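Local coordinates for periplasmic binding protein (Roseiflexus sp. RS-1, PDB 5GJ3) that binds two heme molecules in the periplasm and probably hands heme on to the partner transporter of a bacterial heme-acquisition system, at residues G213-L218 against R233-L238. Residues are numbered along the deposited sequence; the frame is centred on the assembly and turned at random.
Sequences GGVDGL and RRIIAL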
loop_
_atom_site.group_PDB
_atom_site.type_symbol
_atom_site.label_atom_id
_atom_site.label_comp_id
_atom_site.label_asym_id
_atom_site.label_seq_id
_atom_site.Cartn_x
_atom_site.Cartn_y
_atom_site.Cartn_z
ATOM N N GLY A 213 16.805 -9.626 -9.463
ATOM C CA GLY A 213 17.188 -9.843 -10.866
ATOM C C GLY A 213 16.038 -10.050 -11.838
ATOM O O GLY A 213 16.211 -10.751 -12.861
ATOM N N GLY A 214 14.850 -9.489 -11.548
ATOM C CA GLY A 214 13.729 -9.620 -12.490
ATOM C C GLY A 214 13.140 -11.024 -12.451
ATOM O O GLY A 214 13.495 -11.792 -11.564
ATOM N N VAL A 215 12.230 -11.346 -13.387
ATOM C CA VAL A 215 11.556 -12.652 -13.443
ATOM C C VAL A 215 12.578 -13.808 -13.519
ATOM O O VAL A 215 12.465 -14.822 -12.809
ATOM C CB VAL A 215 10.512 -12.724 -14.592
ATOM C CG1 VAL A 215 9.930 -14.123 -14.703
ATOM C CG2 VAL A 215 9.360 -11.725 -14.359
ATOM N N ASP A 216 13.606 -13.630 -14.355
ATOM C CA ASP A 216 14.684 -14.618 -14.455
ATOM C C ASP A 216 15.339 -14.910 -13.102
ATOM O O ASP A 216 15.443 -16.081 -12.716
ATOM C CB ASP A 216 15.709 -14.231 -15.526
ATOM C CG ASP A 216 15.154 -14.386 -16.949
ATOM O OD1 ASP A 216 14.113 -15.059 -17.148
ATOM O OD2 ASP A 216 15.778 -13.847 -17.884
ATOM N N GLY A 217 15.698 -13.886 -12.337
ATOM C CA GLY A 217 16.218 -14.147 -10.984
ATOM C C GLY A 217 15.186 -14.753 -10.026
ATOM O O GLY A 217 15.476 -15.694 -9.285
ATOM N N LEU A 218 13.963 -14.222 -10.023
ATOM C CA LEU A 218 12.932 -14.719 -9.085
ATOM C C LEU A 218 12.751 -16.243 -9.223
ATOM O O LEU A 218 12.681 -16.981 -8.248
ATOM C CB LEU A 218 11.577 -13.994 -9.347
ATOM C CG LEU A 218 10.327 -14.482 -8.580
ATOM C CD1 LEU A 218 10.503 -14.105 -7.126
ATOM C CD2 LEU A 218 9.030 -13.871 -9.106
ATOM N N ARG A 233 5.169 -18.306 -16.068
ATOM C CA ARG A 233 5.744 -16.995 -15.759
ATOM C C ARG A 233 4.657 -15.978 -15.338
ATOM O O ARG A 233 4.683 -14.826 -15.749
ATOM C CB ARG A 233 6.663 -16.476 -16.899
ATOM C CG ARG A 233 7.903 -17.348 -17.084
ATOM C CD ARG A 233 8.724 -17.023 -18.335
ATOM N NE ARG A 233 9.535 -15.797 -18.209
ATOM C CZ ARG A 233 10.800 -15.733 -17.771
ATOM N NH1 ARG A 233 11.429 -14.549 -17.714
ATOM N NH2 ARG A 233 11.447 -16.830 -17.382
ATOM N N ARG A 234 3.714 -16.411 -14.502
ATOM C CA ARG A 234 2.593 -15.558 -14.139
ATOM C C ARG A 234 2.980 -14.769 -12.898
ATOM O O ARG A 234 2.631 -15.116 -11.769
ATOM C CB ARG A 234 1.390 -16.427 -13.906
ATOM C CG ARG A 234 0.088 -15.717 -14.081
ATOM C CD ARG A 234 -1.006 -16.749 -14.014
ATOM N NE ARG A 234 -1.226 -17.556 -15.206
ATOM C CZ ARG A 234 -2.040 -17.206 -16.200
ATOM N NH1 ARG A 234 -2.590 -16.009 -16.226
ATOM N NH2 ARG A 234 -2.286 -18.032 -17.198
ATOM N N ILE A 235 3.761 -13.708 -13.123
ATOM C CA ILE A 235 4.261 -12.857 -12.055
ATOM C C ILE A 235 3.541 -11.525 -12.283
ATOM O O ILE A 235 3.560 -11.021 -13.407
ATOM C CB ILE A 235 5.800 -12.565 -12.145
ATOM C CG1 ILE A 235 6.685 -13.824 -12.370
ATOM C CG2 ILE A 235 6.280 -11.657 -11.011
ATOM C CD1 ILE A 235 6.362 -15.044 -11.561
ATOM N N ILE A 236 2.944 -10.960 -11.228
ATOM C CA ILE A 236 2.325 -9.612 -11.290
ATOM C C ILE A 236 3.217 -8.768 -10.376
ATOM O O ILE A 236 3.404 -9.104 -9.216
ATOM C CB ILE A 236 0.892 -9.580 -10.642
ATOM C CG1 ILE A 236 -0.083 -10.586 -11.244
ATOM C CG2 ILE A 236 0.300 -8.157 -10.637
ATOM C CD1 ILE A 236 -0.220 -10.504 -12.748
ATOM N N ALA A 237 3.799 -7.688 -10.900
ATOM C CA ALA A 237 4.622 -6.822 -10.064
ATOM C C ALA A 237 3.933 -5.470 -10.011
ATOM O O ALA A 237 3.599 -4.897 -11.048
ATOM C CB ALA A 237 6.037 -6.701 -10.624
ATOM N N LEU A 238 3.686 -4.962 -8.819
ATOM C CA LEU A 238 3.015 -3.654 -8.690
ATOM C C LEU A 238 3.877 -2.782 -7.800
ATOM O O LEU A 238 4.621 -3.286 -6.974
ATOM C CB LEU A 238 1.580 -3.801 -8.096
ATOM C CG LEU A 238 0.554 -4.558 -8.996
ATOM C CD1 LEU A 238 -0.777 -4.745 -8.281
ATOM C CD2 LEU A 238 0.316 -3.831 -10.309
#
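Strand 235-238, which pairs in parallel with strand 201-205 in the mixed sheet of this periplasmic binding protein, is covered at its start by the short helix 214-218, and Ile235 meets Val215 and Leu218 there. Val215 slides alongside Ile235 in the opposite sense, CG2 lying 3.9 Å from Ile235 CG1. Leu218, the buried member of the group, comes tip to tip instead, with CD2 3.8 Å from Ile235 CD1; Leu209 and Leu224 pack against the same leucine. Replacing Ile235 with an alanine would probably open a gap beside Val215 CG2 and Leu218 CD2, which would lose their apolar partner on the strand.

Nearer the solvent the contact turns ionic. Arg233 closes helix 228-232 in a Schellman motif, and its side chain, bent about its CG-CD bond (chi3 76°), swings the guanidinium over Val215 to reach Asp216. NH1 of Arg233 donates to Asp216 OD1 at 2.8 Å in a salt bridge, and NH2 adds a weak bond to the same oxygen at 3.2 Å, so a single carboxylate oxygen takes both. The two planes stand 66° apart: OD1 lies near the guanidinium plane, yet is itself approached from above the carboxylate. Val215 CG1 covers one guanidinium face, off-centre toward the rim, 3.4 Å from Arg233 NH1.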